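Local atomic coordinates of agmatine N-acetyltransferase (Drosophila melanogaster, PDB entry 7CIW), a protein that transfers the acetyl group of acetyl-coenzyme A to agmatine as a GNAT-family N-acetyltransferase, and probably also acylates arylalkylamines such as dopamine and serotonin. Residues L26-Y31 and D49-L53; E34-A38 and I103-L107; D165-Y170 and P205-V209. The protein carries 1 engineered substitution. All coordinates share one frame; numbering follows the deposited sequence.

Interaction 1 of 3, residues L26-Y31 and D49-L53. With G0R (N-(4-carbamimidamidobutyl)ethanamide), chain C; COA (coenzyme A), chain B.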
# COMPACT_ATOMS: atom_id res chain seq x y z
N LEU A 26 10.81 -4.32 -4.41
CA LEU A 26 9.71 -4.74 -3.54
C LEU A 26 9.96 -6.13 -2.96
O LEU A 26 9.68 -6.37 -1.78
CB LEU A 26 8.39 -4.72 -4.32
CG LEU A 26 7.89 -3.35 -4.77
CD1 LEU A 26 6.63 -3.51 -5.63
CD2 LEU A 26 7.60 -2.45 -3.57
N LEU A 27 10.48 -7.05 -3.77
CA LEU A 27 10.75 -8.40 -3.25
C LEU A 27 11.88 -8.40 -2.23
O LEU A 27 11.91 -9.28 -1.36
CB LEU A 27 11.07 -9.35 -4.41
CG LEU A 27 9.85 -9.60 -5.29
CD1 LEU A 27 10.23 -10.23 -6.61
CD2 LEU A 27 8.84 -10.48 -4.53
N ALA A 28 12.79 -7.45 -2.31
CA ALA A 28 13.92 -7.43 -1.38
C ALA A 28 13.60 -6.75 -0.05
O ALA A 28 14.04 -7.22 1.00
CB ALA A 28 15.12 -6.73 -2.03
N HIS A 29 12.84 -5.64 -0.08
CA HIS A 29 12.75 -4.77 1.08
C HIS A 29 11.33 -4.35 1.46
O HIS A 29 11.16 -3.67 2.47
CB HIS A 29 13.60 -3.50 0.86
CG HIS A 29 15.06 -3.79 0.72
ND1 HIS A 29 15.76 -4.53 1.65
CD2 HIS A 29 15.94 -3.46 -0.25
CE1 HIS A 29 17.02 -4.63 1.26
NE2 HIS A 29 17.15 -4.00 0.11
N TYR A 30 10.33 -4.74 0.68
CA TYR A 30 8.94 -4.48 1.03
C TYR A 30 8.25 -5.76 1.47
O TYR A 30 7.85 -5.89 2.63
CB TYR A 30 8.20 -3.85 -0.15
CG TYR A 30 6.71 -3.74 0.07
CD1 TYR A 30 6.18 -2.78 0.94
CD2 TYR A 30 5.82 -4.59 -0.59
CE1 TYR A 30 4.82 -2.68 1.15
CE2 TYR A 30 4.45 -4.49 -0.38
CZ TYR A 30 3.96 -3.54 0.49
OH TYR A 30 2.60 -3.44 0.69
N TYR A 31 8.13 -6.72 0.56
CA TYR A 31 7.38 -7.93 0.84
C TYR A 31 7.88 -8.74 2.04
O TYR A 31 7.04 -9.27 2.78
CB TYR A 31 7.37 -8.80 -0.41
CG TYR A 31 6.36 -8.45 -1.47
CD1 TYR A 31 4.99 -8.56 -1.23
CD2 TYR A 31 6.78 -8.07 -2.74
CE1 TYR A 31 4.06 -8.29 -2.24
CE2 TYR A 31 5.86 -7.80 -3.75
CZ TYR A 31 4.50 -7.92 -3.50
OH TYR A 31 3.60 -7.66 -4.49
N ASP A 49 -0.44 -11.33 -6.86
CA ASP A 49 -0.11 -10.26 -5.92
C ASP A 49 0.83 -9.25 -6.57
O ASP A 49 0.54 -8.05 -6.64
CB ASP A 49 0.51 -10.90 -4.68
CG ASP A 49 0.80 -9.92 -3.54
OD1 ASP A 49 0.99 -8.70 -3.78
OD2 ASP A 49 0.89 -10.40 -2.39
N LYS A 50 1.97 -9.74 -7.06
CA LYS A 50 2.93 -8.88 -7.76
C LYS A 50 2.29 -8.19 -8.95
O LYS A 50 2.52 -7.00 -9.19
CB LYS A 50 4.13 -9.72 -8.21
CG LYS A 50 4.82 -10.45 -7.06
CD LYS A 50 6.07 -11.23 -7.50
CE LYS A 50 5.69 -12.48 -8.27
NZ LYS A 50 6.91 -13.28 -8.64
N GLU A 51 1.50 -8.93 -9.73
CA GLU A 51 0.88 -8.35 -10.92
C GLU A 51 -0.07 -7.22 -10.56
O GLU A 51 -0.14 -6.21 -11.27
CB GLU A 51 0.15 -9.44 -11.70
CG GLU A 51 1.09 -10.35 -12.47
CD GLU A 51 0.36 -11.42 -13.26
OE1 GLU A 51 -0.80 -11.17 -13.67
OE2 GLU A 51 0.93 -12.51 -13.45
N PHE A 52 -0.81 -7.35 -9.45
CA PHE A 52 -1.71 -6.28 -9.07
C PHE A 52 -0.94 -5.01 -8.74
O PHE A 52 -1.33 -3.91 -9.16
CB PHE A 52 -2.57 -6.67 -7.88
CG PHE A 52 -3.27 -5.48 -7.28
CD1 PHE A 52 -4.22 -4.80 -8.03
CD2 PHE A 52 -2.92 -4.99 -6.04
CE1 PHE A 52 -4.86 -3.68 -7.52
CE2 PHE A 52 -3.56 -3.86 -5.53
CZ PHE A 52 -4.53 -3.21 -6.28
N LEU A 53 0.13 -5.13 -7.95
CA LEU A 53 0.93 -3.94 -7.67
C LEU A 53 1.38 -3.28 -8.96
O LEU A 53 1.23 -2.07 -9.14
CB LEU A 53 2.12 -4.29 -6.78
CG LEU A 53 1.78 -4.55 -5.31
CD1 LEU A 53 3.04 -4.53 -4.45
CD2 LEU A 53 0.77 -3.53 -4.80
C10 G0R C . 0.18 -7.00 -0.87
N12 G0R C . 0.84 -8.14 -0.25
C1 G0R C . 0.93 0.91 2.12
C2 G0R C . 1.04 -0.60 2.30
C5 G0R C . -0.07 -2.79 2.90
C6 G0R C . -0.74 -3.51 1.73
C7 G0R C . -0.89 -5.02 1.97
C8 G0R C . 0.10 -5.92 1.22
N4 G0R C . -0.12 -1.35 2.72
N9 G0R C . -0.17 -5.99 -0.20
N11 G0R C . -0.10 -7.01 -2.29
O3 G0R C . 2.07 -1.15 2.07
N1A COA B . 11.49 -1.41 11.84
C2A COA B . 12.02 -0.80 12.94
N3A COA B . 12.05 0.58 13.02
C4A COA B . 11.56 1.33 12.02
C5A COA B . 11.05 0.72 10.94
C6A COA B . 11.01 -0.66 10.87
N6A COA B . 10.56 -1.75 9.91
N7A COA B . 10.61 1.66 10.07
C8A COA B . 10.86 2.87 10.60
N9A COA B . 11.43 2.66 11.79
C1B COA B . 11.93 3.47 12.75
C2B COA B . 13.06 4.29 12.08
O2B COA B . 14.34 3.55 12.05
C3B COA B . 13.10 5.45 12.76
O3B COA B . 13.68 5.37 14.08
P3B COA B . 15.29 5.67 14.41
O7A COA B . 15.84 6.69 13.44
O8A COA B . 15.45 6.09 15.87
O9A COA B . 15.99 4.33 14.20
C4B COA B . 11.53 5.76 13.08
O4B COA B . 10.90 4.59 13.11
C5B COA B . 10.92 6.72 12.08
O5B COA B . 11.36 6.32 10.79
P1A COA B . 10.52 6.79 9.42
O1A COA B . 9.11 7.32 9.72
O2A COA B . 11.37 7.77 8.62
O3A COA B . 10.32 5.39 8.59
P2A COA B . 10.65 5.12 7.00
O4A COA B . 12.13 5.16 6.77
O5A COA B . 9.87 6.09 6.15
O6A COA B . 10.11 3.58 6.85
CBP COA B . 8.41 2.10 6.30
CCP COA B . 8.77 3.31 7.12
CDP COA B . 8.39 2.53 4.79
CEP COA B . 7.02 1.58 6.71
CAP COA B . 9.44 1.01 6.59
OAP COA B . 9.29 0.59 7.92
C9P COA B . 9.32 -0.23 5.68
O9P COA B . 9.70 -0.25 4.56
N8P COA B . 8.74 -1.43 6.26
C7P COA B . 8.64 -2.69 5.49
C6P COA B . 7.44 -2.73 4.45
C5P COA B . 6.21 -2.28 5.19
O5P COA B . 5.84 -2.81 6.21
N4P COA B . 5.47 -1.14 4.57
C3P COA B . 4.29 -0.52 5.15
C2P COA B . 3.07 -1.44 5.17
S1P COA B . 1.77 -0.29 5.71
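Tyr31 donates its phenol hydrogen to Asp49, with OH 2.9 Å from OD1. The hydroxyl arrives from above the carboxylate, 58° out of its plane, and the ring and carboxylate planes stand 77° apart. The same carboxylate also receives two N-H groups from the guanidinium of the product N-acetylagmatine (G0R). G0R N11 makes a short bond of 2.5 Å to Asp49 OD1, and G0R N12 lies 3.1 Å from Asp49 OD2. OD1 is thus gripped by two donors, and the acid would probably offset the guanidinium charge.

At the other end of the product, Tyr30 OH bonds to the acetamide oxygen O3 of G0R at 2.7 Å, with O3 at the edge of the phenol ring, in its plane. Tyr30 extends this way because its CG is anti to the backbone N (chi1 172°). The loops and helices between the first strands of a GNAT domain characteristically shape the acceptor site; here the helical segments 26-30 and 49-53 run nearly perpendicular to each other.

Leu53 fills the second shell. Its CD1 presses on Tyr31 OH at 3.2 Å, a tight fit, and also touches CD1 of Leu26 at 3.9 Å. Farther out, the Lys50 chain crosses Leu27 at about a right angle. The consecutive tyrosines are set by a wider pi-type turn, in which Leu26 O accepts from both Tyr30 N and Tyr31 N.

Interaction 2 of 3, residues E34-A38 and I103-L107. With G0R (N-(4-carbamimidamidobutyl)ethanamide), chain C.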
# COMPACT_ATOMS: atom_id res chain seq x y z
N GLU A 34 6.52 -6.64 5.12
CA GLU A 34 5.15 -6.17 5.15
C GLU A 34 4.29 -7.15 5.94
O GLU A 34 4.32 -8.36 5.66
CB GLU A 34 4.62 -6.00 3.73
CG GLU A 34 3.31 -5.24 3.67
CD GLU A 34 2.14 -6.14 3.98
OE1 GLU A 34 2.09 -7.24 3.40
OE2 GLU A 34 1.29 -5.76 4.82
N PRO A 35 3.53 -6.69 6.94
CA PRO A 35 2.88 -7.65 7.86
C PRO A 35 1.93 -8.66 7.21
O PRO A 35 1.94 -9.82 7.63
CB PRO A 35 2.15 -6.72 8.85
CG PRO A 35 3.06 -5.53 8.93
CD PRO A 35 3.56 -5.33 7.51
N LEU A 36 1.09 -8.29 6.23
CA LEU A 36 0.23 -9.32 5.64
C LEU A 36 1.04 -10.36 4.89
O LEU A 36 0.74 -11.56 4.96
CB LEU A 36 -0.80 -8.71 4.68
CG LEU A 36 -1.67 -7.59 5.22
CD1 LEU A 36 -2.80 -7.30 4.22
CD2 LEU A 36 -2.21 -7.96 6.59
N THR A 37 2.07 -9.92 4.16
CA THR A 37 2.93 -10.85 3.43
C THR A 37 3.74 -11.71 4.39
O THR A 37 3.90 -12.92 4.17
CB THR A 37 3.84 -10.06 2.49
OG1 THR A 37 3.07 -9.03 1.85
CG2 THR A 37 4.43 -10.97 1.41
N ALA A 38 4.27 -11.11 5.46
CA ALA A 38 5.05 -11.87 6.43
C ALA A 38 4.17 -12.78 7.27
O ALA A 38 4.67 -13.76 7.83
CB ALA A 38 5.84 -10.93 7.34
N ILE A 103 -4.62 -12.60 1.68
CA ILE A 103 -4.32 -11.18 1.79
C ILE A 103 -5.49 -10.35 1.26
O ILE A 103 -5.93 -9.39 1.90
CB ILE A 103 -3.00 -10.86 1.05
CG1 ILE A 103 -1.83 -11.59 1.73
CG2 ILE A 103 -2.77 -9.35 0.93
CD1 ILE A 103 -0.47 -11.39 1.06
N LEU A 104 -6.04 -10.74 0.11
CA LEU A 104 -7.18 -10.02 -0.45
C LEU A 104 -8.40 -10.10 0.45
O LEU A 104 -9.18 -9.14 0.52
CB LEU A 104 -7.52 -10.56 -1.83
CG LEU A 104 -6.78 -9.89 -2.99
CD1 LEU A 104 -7.11 -10.63 -4.27
CD2 LEU A 104 -7.14 -8.42 -3.10
N HIS A 105 -8.61 -11.23 1.13
CA HIS A 105 -9.80 -11.29 1.99
C HIS A 105 -9.70 -10.31 3.15
O HIS A 105 -10.70 -9.67 3.51
CB HIS A 105 -10.03 -12.72 2.48
CG HIS A 105 -10.91 -13.52 1.56
ND1 HIS A 105 -10.41 -14.33 0.56
CD2 HIS A 105 -12.26 -13.62 1.48
CE1 HIS A 105 -11.41 -14.90 -0.08
NE2 HIS A 105 -12.54 -14.49 0.46
N LEU A 106 -8.50 -10.11 3.70
CA LEU A 106 -8.34 -9.07 4.72
C LEU A 106 -8.52 -7.68 4.10
O LEU A 106 -9.27 -6.85 4.63
CB LEU A 106 -6.98 -9.18 5.41
CG LEU A 106 -6.83 -8.12 6.51
CD1 LEU A 106 -6.36 -8.73 7.81
CD2 LEU A 106 -5.95 -6.93 6.10
N LEU A 107 -7.83 -7.41 2.99
CA LEU A 107 -7.93 -6.09 2.38
C LEU A 107 -9.36 -5.76 1.97
O LEU A 107 -9.80 -4.61 2.04
CB LEU A 107 -6.98 -6.00 1.19
CG LEU A 107 -5.49 -5.99 1.56
CD1 LEU A 107 -4.62 -6.00 0.30
CD2 LEU A 107 -5.16 -4.78 2.43
C10 G0R C . 0.18 -7.00 -0.87
N12 G0R C . 0.84 -8.14 -0.25
C1 G0R C . 0.93 0.91 2.12
C2 G0R C . 1.04 -0.60 2.30
C5 G0R C . -0.07 -2.79 2.90
C6 G0R C . -0.74 -3.51 1.73
C7 G0R C . -0.89 -5.02 1.97
C8 G0R C . 0.10 -5.92 1.22
N4 G0R C . -0.12 -1.35 2.72
N9 G0R C . -0.17 -5.99 -0.20
N11 G0R C . -0.10 -7.01 -2.29
O3 G0R C . 2.07 -1.15 2.07
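Leu36 and Thr37 carry the packing against Ile103, Leu106 and Leu107, and Glu34, at the N-cap, fixes the start of their short helix. The Glu34 chain bends at chi2 (-81°), which folds its carboxylate back over the helix end. There OE1 accepts from Thr37 N at 2.8 Å and OE2 from Leu36 N at 2.9 Å, both donors lying out of the carboxylate plane, by 36° and 43°. Together the two oxygens take N-H groups of the first turn, so the carboxylate is held over the helix start.

Pro35 packs on Thr167 and His206. Leu36 follows, its CD1 meeting all three residues of the other helix, while CD2 also touches Leu106 CD2. This CD1 lies 3.7 Å from Leu106 CD2 and 3.9 Å from Leu107 CD2, while Ile103 CG2 also touches it. The acceptor pocket of this GNAT enzyme runs between the two helices, and Leu36 CD1 lines it, 3.7 Å from C7 in the butyl chain of N-acetylagmatine (G0R).

Thr37 comes next, its OG1 meeting two polar partners. It donates to Glu34 OE1 at 2.6 Å, nearly along the C-O axis, and accepts a weak bond of 3.2 Å from G0R N12. Ile103 CD1 approaches that hydroxyl to 4.3 Å from OG1, placing a methyl beside the guanidinium. Ala38 N closes the first helical turn on Glu34 O.

Interaction 3 of 3, residues D165-Y170 and P205-V209. With COA (coenzyme A), chain B; G0R (N-(4-carbamimidamidobutyl)ethanamide), chain C.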
# COMPACT_ATOMS: atom_id res chain seq x y z
N ASP A 165 -3.94 1.65 3.90
CA ASP A 165 -4.11 0.64 4.95
C ASP A 165 -2.76 0.38 5.60
O ASP A 165 -1.94 -0.37 5.07
CB ASP A 165 -4.67 -0.67 4.39
CG ASP A 165 -6.01 -0.50 3.70
OD1 ASP A 165 -6.83 0.32 4.16
OD2 ASP A 165 -6.24 -1.20 2.69
N CYS A 166 -2.54 0.97 6.77
CA CYS A 166 -1.28 0.77 7.48
C CYS A 166 -1.34 -0.55 8.23
O CYS A 166 -1.78 -0.64 9.38
CB CYS A 166 -1.00 1.95 8.41
SG CYS A 166 -0.75 3.51 7.52
N THR A 167 -0.91 -1.60 7.54
CA THR A 167 -0.76 -2.90 8.17
C THR A 167 0.40 -2.92 9.16
O THR A 167 0.44 -3.78 10.04
CB THR A 167 -0.55 -3.95 7.08
OG1 THR A 167 0.61 -3.61 6.31
CG2 THR A 167 -1.76 -3.98 6.14
N SER A 168 1.32 -1.97 9.04
CA SER A 168 2.50 -1.84 9.88
C SER A 168 2.37 -0.61 10.76
O SER A 168 1.96 0.46 10.29
CB SER A 168 3.75 -1.71 8.99
OG SER A 168 4.84 -1.16 9.71
N VAL A 169 2.71 -0.75 12.05
CA VAL A 169 2.63 0.40 12.96
C VAL A 169 3.62 1.49 12.59
O VAL A 169 3.39 2.65 12.92
CB VAL A 169 2.85 -0.01 14.43
CG1 VAL A 169 1.88 -1.10 14.84
CG2 VAL A 169 4.29 -0.42 14.67
N TYR A 170 4.73 1.14 11.93
CA TYR A 170 5.66 2.19 11.49
C TYR A 170 5.03 3.06 10.41
O TYR A 170 5.27 4.28 10.36
CB TYR A 170 6.96 1.56 11.00
CG TYR A 170 7.54 0.62 12.02
CD1 TYR A 170 7.90 1.09 13.28
CD2 TYR A 170 7.72 -0.72 11.74
CE1 TYR A 170 8.42 0.26 14.22
CE2 TYR A 170 8.25 -1.57 12.70
CZ TYR A 170 8.59 -1.07 13.94
OH TYR A 170 9.11 -1.91 14.90
N PRO A 205 5.45 -5.74 16.45
CA PRO A 205 4.35 -5.06 17.14
C PRO A 205 3.09 -4.81 16.30
O PRO A 205 2.21 -4.07 16.74
CB PRO A 205 4.99 -3.72 17.53
CG PRO A 205 5.94 -3.45 16.38
CD PRO A 205 6.42 -4.79 15.88
N HIS A 206 2.99 -5.43 15.13
CA HIS A 206 1.90 -5.16 14.20
C HIS A 206 0.68 -5.98 14.61
O HIS A 206 0.53 -7.13 14.23
CB HIS A 206 2.32 -5.47 12.78
CG HIS A 206 3.67 -4.91 12.45
ND1 HIS A 206 3.92 -3.56 12.42
CD2 HIS A 206 4.84 -5.52 12.16
CE1 HIS A 206 5.19 -3.36 12.11
NE2 HIS A 206 5.77 -4.54 11.95
N GLU A 207 -0.20 -5.35 15.39
CA GLU A 207 -1.37 -6.03 15.92
C GLU A 207 -2.64 -5.77 15.13
O GLU A 207 -3.63 -6.47 15.35
CB GLU A 207 -1.63 -5.59 17.37
CG GLU A 207 -0.48 -5.79 18.31
CD GLU A 207 -0.79 -5.22 19.68
OE1 GLU A 207 -1.82 -5.61 20.26
OE2 GLU A 207 -0.00 -4.37 20.16
N SER A 208 -2.65 -4.78 14.23
CA SER A 208 -3.88 -4.40 13.55
C SER A 208 -3.54 -3.74 12.22
O SER A 208 -2.42 -3.28 12.01
CB SER A 208 -4.70 -3.42 14.39
OG SER A 208 -3.93 -2.23 14.59
N VAL A 209 -4.52 -3.70 11.33
CA VAL A 209 -4.44 -2.84 10.15
C VAL A 209 -5.24 -1.58 10.45
O VAL A 209 -6.42 -1.63 10.82
CB VAL A 209 -4.95 -3.56 8.87
CG1 VAL A 209 -6.29 -4.25 9.09
CG2 VAL A 209 -4.99 -2.59 7.66
N1A COA B . 11.49 -1.41 11.84
C2A COA B . 12.02 -0.80 12.94
N3A COA B . 12.05 0.58 13.02
C4A COA B . 11.56 1.33 12.02
C5A COA B . 11.05 0.72 10.94
C6A COA B . 11.01 -0.66 10.87
N6A COA B . 10.56 -1.75 9.91
N7A COA B . 10.61 1.66 10.07
C8A COA B . 10.86 2.87 10.60
N9A COA B . 11.43 2.66 11.79
C1B COA B . 11.93 3.47 12.75
C2B COA B . 13.06 4.29 12.08
O2B COA B . 14.34 3.55 12.05
C3B COA B . 13.10 5.45 12.76
O3B COA B . 13.68 5.37 14.08
P3B COA B . 15.29 5.67 14.41
O7A COA B . 15.84 6.69 13.44
O8A COA B . 15.45 6.09 15.87
O9A COA B . 15.99 4.33 14.20
C4B COA B . 11.53 5.76 13.08
O4B COA B . 10.90 4.59 13.11
C5B COA B . 10.92 6.72 12.08
O5B COA B . 11.36 6.32 10.79
P1A COA B . 10.52 6.79 9.42
O1A COA B . 9.11 7.32 9.72
O2A COA B . 11.37 7.77 8.62
O3A COA B . 10.32 5.39 8.59
P2A COA B . 10.65 5.12 7.00
O4A COA B . 12.13 5.16 6.77
O5A COA B . 9.87 6.09 6.15
O6A COA B . 10.11 3.58 6.85
CBP COA B . 8.41 2.10 6.30
CCP COA B . 8.77 3.31 7.12
CDP COA B . 8.39 2.53 4.79
CEP COA B . 7.02 1.58 6.71
CAP COA B . 9.44 1.01 6.59
OAP COA B . 9.29 0.59 7.92
C9P COA B . 9.32 -0.23 5.68
O9P COA B . 9.70 -0.25 4.56
N8P COA B . 8.74 -1.43 6.26
C7P COA B . 8.64 -2.69 5.49
C6P COA B . 7.44 -2.73 4.45
C5P COA B . 6.21 -2.28 5.19
O5P COA B . 5.84 -2.81 6.21
N4P COA B . 5.47 -1.14 4.57
C3P COA B . 4.29 -0.52 5.15
C2P COA B . 3.07 -1.44 5.17
S1P COA B . 1.77 -0.29 5.71
C10 G0R C . 0.18 -7.00 -0.87
N12 G0R C . 0.84 -8.14 -0.25
C1 G0R C . 0.93 0.91 2.12
C2 G0R C . 1.04 -0.60 2.30
C5 G0R C . -0.07 -2.79 2.90
C6 G0R C . -0.74 -3.51 1.73
C7 G0R C . -0.89 -5.02 1.97
C8 G0R C . 0.10 -5.92 1.22
N4 G0R C . -0.12 -1.35 2.72
N9 G0R C . -0.17 -5.99 -0.20
N11 G0R C . -0.10 -7.01 -2.29
O3 G0R C . 2.07 -1.15 2.07
O HOH W 1 -0.84 -0.71 12.00
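The rings of Tyr170 and His206 meet obliquely, their centroids 5.4 Å apart and their planes at 84°. Over one face of Tyr170 lies the adenine of coenzyme A, with C6A 3.3 Å above the phenol plane and offset toward the rim; Val169 CG2 sits over the centre of the opposite face. His206 has Pro205 CD over one of its faces. At its edge, in the imidazole plane, come Tyr170 CD2 and the backbone N of Val169, which donates to His206 ND1 at 3.1 Å with an N-H...N angle of 160°. That bond fixes the rotation of the imidazole. An alanine in place of Tyr170 would probably leave the adenine without its aromatic support on that side and remove the ring that meets the His206 edge.

Val169 CG2 also reaches Pro205 CG at 3.9 Å. Ser168, just before the helix, caps it with a weak bond from Tyr170 N to its OG. In the GNAT fold the pantetheine arm of the cofactor enters where strands 125-133 and 161-166 splay apart. The second of these strands ends in an inverse gamma turn centred on Cys166, whose CA borders the cofactor sulfur, and Asp165 O accepts a weak bond from N4 of the product G0R.

Beyond the turn, strand 208-215 runs antiparallel to strand 161-166. A water donates to Cys166 O at 2.8 Å and to Ser208 O at 3.0 Å, and Val209 CA makes a CA-H...O contact with that Cys166 oxygen. With Thr167 OG1 between the backbone N and carbonyl carbon (chi1 58°), its hydroxyl is hydrogen-bonded to Glu34 OE2 and borders the thiol end of the cofactor, while CG2 packs 3.8 Å from Val209 CG2.

How the interactions relate
All three interactions border N-acetylagmatine. Interactions 1 and 2 both reach its guanidinium, through Asp49 and Thr37; their centres are about 12 Å apart, and they are in direct contact through Tyr31 O and Thr37 CB at 3.3 Å. Their segments alternate along the chain, so helix 35-38 falls between the two halves of interaction 1. Interaction 2 joins interaction 3, centres about 11 Å apart, by Glu34 OE2 and Thr167 OG1 at 2.7 Å, and by Pro35 CG packing 3.6 Å from His206 CG. Interactions 1 and 3 do not touch, their centres being about 17 Å apart; both reach coenzyme A as well as the acetylated product, from Tyr30 and from residues 165-170.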